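Local coordinates for DsbA family protein (Salmonella typhimurium, PDB 7JVE), which acts as a trimeric, thioredoxin-like enzyme of the DsbA family with both thiol oxidase and disulfide isomerase activities, at residues Asn80-Ala85 against Met222-Asp227; Ser74-Pro79 against Asp113-Phe118. One frame throughout, in Å; residues are numbered along the deposited sequence.

How the interactions relate
Both interactions belong to one mixed beta-sheet, and they meet where strand 84-90 of interaction 1 neighbours strand 115-120 of interaction 2. Interaction 1 (80-85 with 222-227) sits where strand 84-90 begins and strand 218-223 ends, so a short antiparallel ladder gives way to loop contacts made by a glutamine amide; its ladder residues are buried and its loops more exposed. Interaction 2 (74-79 with 113-118) adds the outermost strand 76-77, partly exposed against the buried strand 115-120, and covers more surface, 517 against 346 Å², with phenylalanine, valine and isoleucine beside its ladder. Their centres are about 11 Å apart, joined by Gln224 OE1 to Arg115 NH1 and by Ala84 O to Arg115 N.

Interaction 1: residues Asn80-Ala85 against Met222-Asp227; sequences NEAKAA and MPQTQD
Gln224 reaches across to the loop before strand 84-90 and grips two of its carbonyls with one amide nitrogen. Its NE2 donates to Ala82 O at 2.7 Å, within the carbonyl plane and on a lone pair, with a nearly straight N-H...O angle of 167°. The second bond, Gln224 NE2 to Asn80 O at 3.0 Å, approaches from above that carbonyl's plane. The side chain bends at chi2 (-147°), which turns the amide toward the carbonyls of Asn80 and Ala82, while Gln224 CG packs against Ala85 CB at 3.8 Å. OE1 accepts from Arg115, so both ends of the amide are held and its rotation is fixed.

Together with Gln224, the ladder makes up the tight part. Ala85 and Met222 form an antiparallel hydrogen-bonded pair, Ala85 N to Met222 O at 2.9 Å and Met222 N to Ala85 O at 3.1 Å. Two residues on, past the non-hydrogen-bonded pair Ala84-Pro223, Lys83 O takes the backbone N of Gln224 at 3.0 Å and a CA-H...O contact from Pro223. The contact loosens toward solvent: water 1 donates to Lys83 O and accepts from Thr225 N, bridging the segments, and the exposed Lys83 side chain leaves the contact, its NZ donating to Lys253 O. Such antiparallel pairing of a central strand with the strand that follows the helical insertion is characteristic of the thioredoxin fold of DsbA-like proteins.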
ATOM      1  N   ASN A  80     -21.850 -35.489   1.863  1.00 36.36           N
ATOM      2  CA  ASN A  80     -21.110 -35.704   0.621  1.00 40.52           C
ATOM      3  C   ASN A  80     -21.921 -35.290  -0.596  1.00 40.97           C
ATOM      4  O   ASN A  80     -21.344 -34.866  -1.602  1.00 39.53           O
ATOM      5  CB  ASN A  80     -20.689 -37.167   0.470  1.00 34.74           C
ATOM      6  CG  ASN A  80     -19.838 -37.644   1.620  1.00 43.31           C
ATOM      7  OD1 ASN A  80     -18.893 -36.964   2.061  1.00 37.34           O
ATOM      8  ND2 ASN A  80     -20.152 -38.838   2.109  1.00 50.83           N
ATOM      9  N   GLU A  81     -23.248 -35.437  -0.532  1.00 38.83           N
ATOM     10  CA  GLU A  81     -24.157 -35.067  -1.608  1.00 42.38           C
ATOM     11  C   GLU A  81     -24.846 -33.731  -1.351  1.00 40.59           C
ATOM     12  O   GLU A  81     -25.898 -33.463  -1.944  1.00 39.99           O
ATOM     13  CB  GLU A  81     -25.217 -36.150  -1.821  1.00 44.55           C
ATOM     14  CG  GLU A  81     -24.687 -37.545  -2.157  1.00 54.02           C
ATOM     15  CD  GLU A  81     -23.601 -37.524  -3.225  1.00 66.81           C
ATOM     16  OE1 GLU A  81     -23.469 -36.492  -3.924  1.00 72.07           O
ATOM     17  OE2 GLU A  81     -22.873 -38.537  -3.358  1.00 72.45           O
ATOM     18  N   ALA A  82     -24.285 -32.893  -0.477  1.00 35.52           N
ATOM     19  CA  ALA A  82     -24.793 -31.541  -0.292  1.00 35.28           C
ATOM     20  C   ALA A  82     -25.061 -30.867  -1.630  1.00 39.49           C
ATOM     21  O   ALA A  82     -24.348 -31.085  -2.621  1.00 41.00           O
ATOM     22  CB  ALA A  82     -23.807 -30.679   0.500  1.00 29.39           C
ATOM     23  N   LYS A  83     -26.077 -29.999  -1.642  1.00 36.07           N
ATOM     24  CA  LYS A  83     -26.405 -29.323  -2.886  1.00 36.57           C
ATOM     25  C   LYS A  83     -25.376 -28.248  -3.196  1.00 37.53           C
ATOM     26  O   LYS A  83     -25.103 -27.984  -4.373  1.00 37.93           O
ATOM     27  CB  LYS A  83     -27.794 -28.700  -2.844  1.00 39.88           C
ATOM     28  CG  LYS A  83     -28.213 -28.240  -4.236  1.00 50.81           C
ATOM     29  CD  LYS A  83     -29.603 -27.674  -4.345  1.00 62.30           C
ATOM     30  CE  LYS A  83     -29.983 -27.437  -5.832  1.00 65.95           C
ATOM     31  NZ  LYS A  83     -31.329 -26.782  -5.927  1.00 70.27           N
ATOM     32  N   ALA A  84     -24.757 -27.655  -2.168  1.00 33.69           N
ATOM     33  CA  ALA A  84     -23.719 -26.649  -2.365  1.00 31.64           C
ATOM     34  C   ALA A  84     -22.415 -27.051  -1.683  1.00 30.86           C
ATOM     35  O   ALA A  84     -22.406 -27.673  -0.611  1.00 29.72           O
ATOM     36  CB  ALA A  84     -24.151 -25.277  -1.845  1.00 31.02           C
ATOM     37  N   ALA A  85     -21.311 -26.656  -2.312  1.00 28.59           N
ATOM     38  CA  ALA A  85     -19.983 -26.866  -1.767  1.00 27.18           C
ATOM     39  C   ALA A  85     -19.218 -25.549  -1.684  1.00 26.67           C
ATOM     40  O   ALA A  85     -19.389 -24.638  -2.504  1.00 24.57           O
ATOM     41  CB  ALA A  85     -19.187 -27.875  -2.600  1.00 26.11           C
ATOM     42  N   MET A 222     -20.102 -23.270  -5.177  1.00 27.12           N
ATOM     43  CA  MET A 222     -20.728 -23.765  -6.391  1.00 28.95           C
ATOM     44  C   MET A 222     -21.674 -24.904  -6.052  1.00 32.17           C
ATOM     45  O   MET A 222     -21.462 -25.613  -5.058  1.00 29.45           O
ATOM     46  CB  MET A 222     -19.665 -24.226  -7.390  1.00 29.05           C
ATOM     47  CG  MET A 222     -18.893 -25.429  -6.911  1.00 30.09           C
ATOM     48  SD  MET A 222     -17.456 -25.832  -7.919  1.00 33.31           S
ATOM     49  CE  MET A 222     -18.097 -25.666  -9.591  1.00 32.24           C
ATOM     50  N   PRO A 223     -22.729 -25.099  -6.845  1.00 34.80           N
ATOM     51  CA  PRO A 223     -23.531 -26.319  -6.716  1.00 39.46           C
ATOM     52  C   PRO A 223     -22.693 -27.530  -7.082  1.00 36.26           C
ATOM     53  O   PRO A 223     -21.791 -27.460  -7.916  1.00 34.33           O
ATOM     54  CB  PRO A 223     -24.680 -26.116  -7.721  1.00 39.08           C
ATOM     55  CG  PRO A 223     -24.613 -24.663  -8.109  1.00 38.79           C
ATOM     56  CD  PRO A 223     -23.173 -24.274  -7.980  1.00 35.52           C
ATOM     57  N   GLN A 224     -23.009 -28.657  -6.453  1.00 40.31           N
ATOM     58  CA  GLN A 224     -22.237 -29.859  -6.722  1.00 40.31           C
ATOM     59  C   GLN A 224     -22.712 -30.565  -7.985  1.00 45.28           C
ATOM     60  O   GLN A 224     -21.893 -31.168  -8.687  1.00 47.45           O
ATOM     61  CB  GLN A 224     -22.307 -30.797  -5.522  1.00 42.18           C
ATOM     62  CG  GLN A 224     -21.603 -30.285  -4.261  1.00 34.86           C
ATOM     63  CD  GLN A 224     -21.002 -31.420  -3.462  1.00 35.90           C
ATOM     64  OE1 GLN A 224     -19.811 -31.682  -3.554  1.00 36.45           O
ATOM     65  NE2 GLN A 224     -21.836 -32.124  -2.701  1.00 33.41           N
ATOM     66  N   THR A 225     -24.010 -30.502  -8.293  1.00 46.10           N
ATOM     67  CA  THR A 225     -24.543 -31.179  -9.469  1.00 57.16           C
ATOM     68  C   THR A 225     -24.139 -30.397 -10.702  1.00 60.76           C
ATOM     69  O   THR A 225     -24.283 -29.172 -10.744  1.00 57.72           O
ATOM     70  CB  THR A 225     -26.068 -31.242  -9.453  1.00 61.38           C
ATOM     71  OG1 THR A 225     -26.572 -29.903  -9.539  1.00 70.77           O
ATOM     72  CG2 THR A 225     -26.557 -31.911  -8.167  1.00 59.26           C
ATOM     73  N   GLN A 226     -23.671 -31.106 -11.724  1.00 78.16           N
ATOM     74  CA  GLN A 226     -22.982 -30.428 -12.802  1.00 77.92           C
ATOM     75  C   GLN A 226     -24.031 -29.668 -13.614  1.00 80.98           C
ATOM     76  O   GLN A 226     -24.812 -30.248 -14.383  1.00 84.63           O
ATOM     77  CB  GLN A 226     -22.148 -31.378 -13.645  1.00 80.12           C
ATOM     78  CG  GLN A 226     -21.008 -30.545 -14.225  1.00 85.76           C
ATOM     79  CD  GLN A 226     -20.015 -31.288 -15.087  1.00 92.44           C
ATOM     80  OE1 GLN A 226     -20.243 -32.427 -15.484  1.00 99.43           O
ATOM     81  NE2 GLN A 226     -18.838 -30.684 -15.247  1.00102.66           N
ATOM     82  N   ASP A 227     -24.058 -28.357 -13.393  1.00 85.87           N
ATOM     83  CA  ASP A 227     -24.966 -27.391 -13.986  1.00 86.80           C
ATOM     84  C   ASP A 227     -24.079 -26.260 -14.482  1.00 86.64           C
ATOM     85  O   ASP A 227     -23.181 -25.817 -13.755  1.00 83.39           O
ATOM     86  CB  ASP A 227     -25.970 -26.894 -12.938  1.00 90.84           C
ATOM     87  CG  ASP A 227     -27.122 -26.115 -13.538  1.00 97.65           C
ATOM     88  OD1 ASP A 227     -27.592 -26.485 -14.637  1.00 98.35           O
ATOM     89  OD2 ASP A 227     -27.562 -25.134 -12.897  1.00 99.01           O
TER
HETATM   90  O   HOH W   1     -26.088 -29.327  -6.486  1.00 40.74           O

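Interaction 2: residues Ser74-Pro79 against Asp113-Phe118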
ATOM      1  N   SER A  74     -10.412 -35.198  -1.078  1.00 24.91           N
ATOM      2  CA  SER A  74     -10.051 -34.073  -0.219  1.00 23.34           C
ATOM      3  C   SER A  74     -10.835 -34.139   1.082  1.00 24.58           C
ATOM      4  O   SER A  74     -12.010 -34.518   1.083  1.00 26.36           O
ATOM      5  CB  SER A  74     -10.338 -32.749  -0.914  1.00 21.12           C
ATOM      6  OG  SER A  74      -9.574 -32.646  -2.105  1.00 23.00           O
ATOM      7  N   PRO A  75     -10.236 -33.807   2.209  1.00 24.26           N
ATOM      8  CA  PRO A  75     -11.014 -33.797   3.453  1.00 26.78           C
ATOM      9  C   PRO A  75     -12.186 -32.835   3.314  1.00 24.20           C
ATOM     10  O   PRO A  75     -12.063 -31.755   2.731  1.00 24.57           O
ATOM     11  CB  PRO A  75     -10.008 -33.325   4.516  1.00 22.96           C
ATOM     12  CG  PRO A  75      -8.657 -33.466   3.880  1.00 25.45           C
ATOM     13  CD  PRO A  75      -8.840 -33.380   2.388  1.00 22.28           C
ATOM     14  N   SER A  76     -13.330 -33.230   3.864  1.00 24.62           N
ATOM     15  CA  SER A  76     -14.486 -32.342   3.892  1.00 25.82           C
ATOM     16  C   SER A  76     -15.308 -32.608   5.142  1.00 25.70           C
ATOM     17  O   SER A  76     -15.120 -33.610   5.832  1.00 24.95           O
ATOM     18  CB  SER A  76     -15.356 -32.503   2.644  1.00 26.43           C
ATOM     19  OG  SER A  76     -15.948 -33.790   2.598  1.00 28.24           O
ATOM     20  N   VAL A  77     -16.182 -31.653   5.453  1.00 25.68           N
ATOM     21  CA  VAL A  77     -17.269 -31.838   6.398  1.00 25.90           C
ATOM     22  C   VAL A  77     -18.549 -31.424   5.691  1.00 28.79           C
ATOM     23  O   VAL A  77     -18.521 -30.758   4.657  1.00 25.56           O
ATOM     24  CB  VAL A  77     -17.084 -31.028   7.692  1.00 28.69           C
ATOM     25  CG1 VAL A  77     -15.836 -31.510   8.459  1.00 22.25           C
ATOM     26  CG2 VAL A  77     -17.035 -29.511   7.375  1.00 24.56           C
ATOM     27  N   GLY A  78     -19.681 -31.804   6.284  1.00 29.00           N
ATOM     28  CA  GLY A  78     -20.957 -31.638   5.639  1.00 28.63           C
ATOM     29  C   GLY A  78     -21.278 -32.841   4.770  1.00 30.90           C
ATOM     30  O   GLY A  78     -20.418 -33.686   4.500  1.00 32.84           O
ATOM     31  N   PRO A  79     -22.523 -32.941   4.311  1.00 30.70           N
ATOM     32  CA  PRO A  79     -22.931 -34.143   3.560  1.00 34.85           C
ATOM     33  C   PRO A  79     -22.200 -34.249   2.226  1.00 37.81           C
ATOM     34  O   PRO A  79     -21.945 -33.245   1.548  1.00 32.76           O
ATOM     35  CB  PRO A  79     -24.442 -33.965   3.366  1.00 30.55           C
ATOM     36  CG  PRO A  79     -24.762 -32.552   3.764  1.00 36.04           C
ATOM     37  CD  PRO A  79     -23.618 -31.981   4.537  1.00 32.94           C
ATOM     38  N   ASP A 113     -25.816 -28.366   6.269  1.00 39.14           N
ATOM     39  CA  ASP A 113     -26.300 -28.986   5.046  1.00 41.26           C
ATOM     40  C   ASP A 113     -25.358 -28.801   3.865  1.00 39.16           C
ATOM     41  O   ASP A 113     -25.640 -29.331   2.785  1.00 36.15           O
ATOM     42  CB  ASP A 113     -27.659 -28.383   4.704  1.00 43.91           C
ATOM     43  CG  ASP A 113     -27.568 -26.868   4.439  1.00 51.01           C
ATOM     44  OD1 ASP A 113     -28.155 -26.413   3.427  1.00 64.77           O
ATOM     45  OD2 ASP A 113     -26.887 -26.146   5.213  1.00 59.56           O
ATOM     46  N   THR A 114     -24.268 -28.048   4.036  1.00 32.49           N
ATOM     47  CA  THR A 114     -23.380 -27.667   2.952  1.00 28.74           C
ATOM     48  C   THR A 114     -22.042 -28.370   3.129  1.00 27.58           C
ATOM     49  O   THR A 114     -21.589 -28.606   4.249  1.00 26.66           O
ATOM     50  CB  THR A 114     -23.208 -26.137   2.917  1.00 33.52           C
ATOM     51  OG1 THR A 114     -24.439 -25.516   2.524  1.00 32.00           O
ATOM     52  CG2 THR A 114     -22.100 -25.700   1.967  1.00 27.24           C
ATOM     53  N   ARG A 115     -21.423 -28.735   2.016  1.00 26.14           N
ATOM     54  CA  ARG A 115     -20.161 -29.453   2.044  1.00 28.32           C
ATOM     55  C   ARG A 115     -18.993 -28.467   2.004  1.00 28.49           C
ATOM     56  O   ARG A 115     -18.932 -27.605   1.118  1.00 26.22           O
ATOM     57  CB  ARG A 115     -20.081 -30.432   0.867  1.00 28.00           C
ATOM     58  CG  ARG A 115     -18.898 -31.373   0.909  1.00 24.79           C
ATOM     59  CD  ARG A 115     -18.846 -32.280  -0.310  1.00 25.11           C
ATOM     60  NE  ARG A 115     -17.613 -33.056  -0.330  1.00 25.50           N
ATOM     61  CZ  ARG A 115     -16.940 -33.360  -1.434  1.00 28.05           C
ATOM     62  NH1 ARG A 115     -17.388 -32.946  -2.615  1.00 25.47           N
ATOM     63  NH2 ARG A 115     -15.805 -34.051  -1.359  1.00 24.27           N
ATOM     64  N   PHE A 116     -18.071 -28.599   2.959  1.00 23.65           N
ATOM     65  CA  PHE A 116     -16.879 -27.760   3.012  1.00 24.40           C
ATOM     66  C   PHE A 116     -15.659 -28.629   2.724  1.00 26.15           C
ATOM     67  O   PHE A 116     -15.400 -29.606   3.437  1.00 23.52           O
ATOM     68  CB  PHE A 116     -16.761 -27.050   4.360  1.00 22.27           C
ATOM     69  CG  PHE A 116     -17.826 -26.007   4.595  1.00 26.56           C
ATOM     70  CD1 PHE A 116     -19.114 -26.382   4.980  1.00 26.72           C
ATOM     71  CD2 PHE A 116     -17.547 -24.645   4.429  1.00 22.48           C
ATOM     72  CE1 PHE A 116     -20.107 -25.420   5.207  1.00 27.92           C
ATOM     73  CE2 PHE A 116     -18.524 -23.683   4.660  1.00 22.04           C
ATOM     74  CZ  PHE A 116     -19.811 -24.065   5.043  1.00 24.68           C
ATOM     75  N   ILE A 117     -14.946 -28.291   1.652  1.00 24.36           N
ATOM     76  CA  ILE A 117     -13.837 -29.074   1.137  1.00 23.83           C
ATOM     77  C   ILE A 117     -12.553 -28.299   1.390  1.00 22.31           C
ATOM     78  O   ILE A 117     -12.490 -27.090   1.150  1.00 23.49           O
ATOM     79  CB  ILE A 117     -14.035 -29.367  -0.365  1.00 22.22           C
ATOM     80  CG1 ILE A 117     -15.418 -30.002  -0.594  1.00 24.73           C
ATOM     81  CG2 ILE A 117     -12.916 -30.240  -0.890  1.00 20.32           C
ATOM     82  CD1 ILE A 117     -15.692 -30.433  -2.033  1.00 25.36           C
ATOM     83  N   PHE A 118     -11.530 -28.994   1.869  1.00 21.63           N
ATOM     84  CA  PHE A 118     -10.281 -28.381   2.312  1.00 22.05           C
ATOM     85  C   PHE A 118      -9.164 -28.690   1.318  1.00 23.00           C
ATOM     86  O   PHE A 118      -8.795 -29.857   1.131  1.00 21.75           O
ATOM     87  CB  PHE A 118      -9.917 -28.888   3.711  1.00 19.97           C
ATOM     88  CG  PHE A 118     -10.877 -28.420   4.791  1.00 21.97           C
ATOM     89  CD1 PHE A 118     -12.087 -29.067   4.988  1.00 23.39           C
ATOM     90  CD2 PHE A 118     -10.568 -27.318   5.595  1.00 22.22           C
ATOM     91  CE1 PHE A 118     -12.984 -28.633   5.981  1.00 26.32           C
ATOM     92  CE2 PHE A 118     -11.447 -26.877   6.589  1.00 21.45           C
ATOM     93  CZ  PHE A 118     -12.663 -27.532   6.776  1.00 27.04           C
TER
HETATM   94  O   HOH W   2     -14.618 -35.234   0.791  1.00 23.70           O
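Arg115 extends from CG to NE with CG anti to its own backbone N (chi1 -172°), which carries the guanidinium alongside Ser76, whose OG is turned between backbone N and carbonyl carbon (chi1 66°). The hydroxyl lies at the guanidinium edge, in its plane, and Ile117 CD1 lies over one face, offset toward the rim. Both residues lie on the strands of an antiparallel edge ladder of the thioredoxin-fold sheet, in which strand 76-77 borders strand 115-120; the two segments run 173° apart.

Val77 and Phe116 form the hydrogen-bonded pair: Phe116 N gives to Val77 O at 2.8 Å, and Val77 N to Phe116 O at 3.0 Å. Beyond them Phe118 N donates to Pro75 O at 2.9 Å, and that same oxygen lies at the edge of the Phe118 ring. Ser76 and Ile117 are the intervening non-hydrogen-bonded pair. On the face bearing Val77 and Phe116, Val77 CG2 meets Phe116 CB at 3.9 Å, and helix 95-110 covers both through Ile108. Phe118 also packs edge-to-face with Tyr150 and His154 of helix 147-159. On the face bearing Ser76 and Ile117, Ser74 CB touches Ile117 CG2 at 3.6 Å.

Gly78 follows the last bridge, its CA making a CA-H...O contact of 3.4 Å with Thr114 O. Pro79 comes next, its O 3.4 Å from Arg115 CB. The guanidinium is anchored by Gln224 OE1 and by the carbonyls of Leu70 and Ser71. Water 2 completes the junction, accepting from Arg115 NH2 at 2.7 Å while donating to Ser74 O and to Ser76 OG.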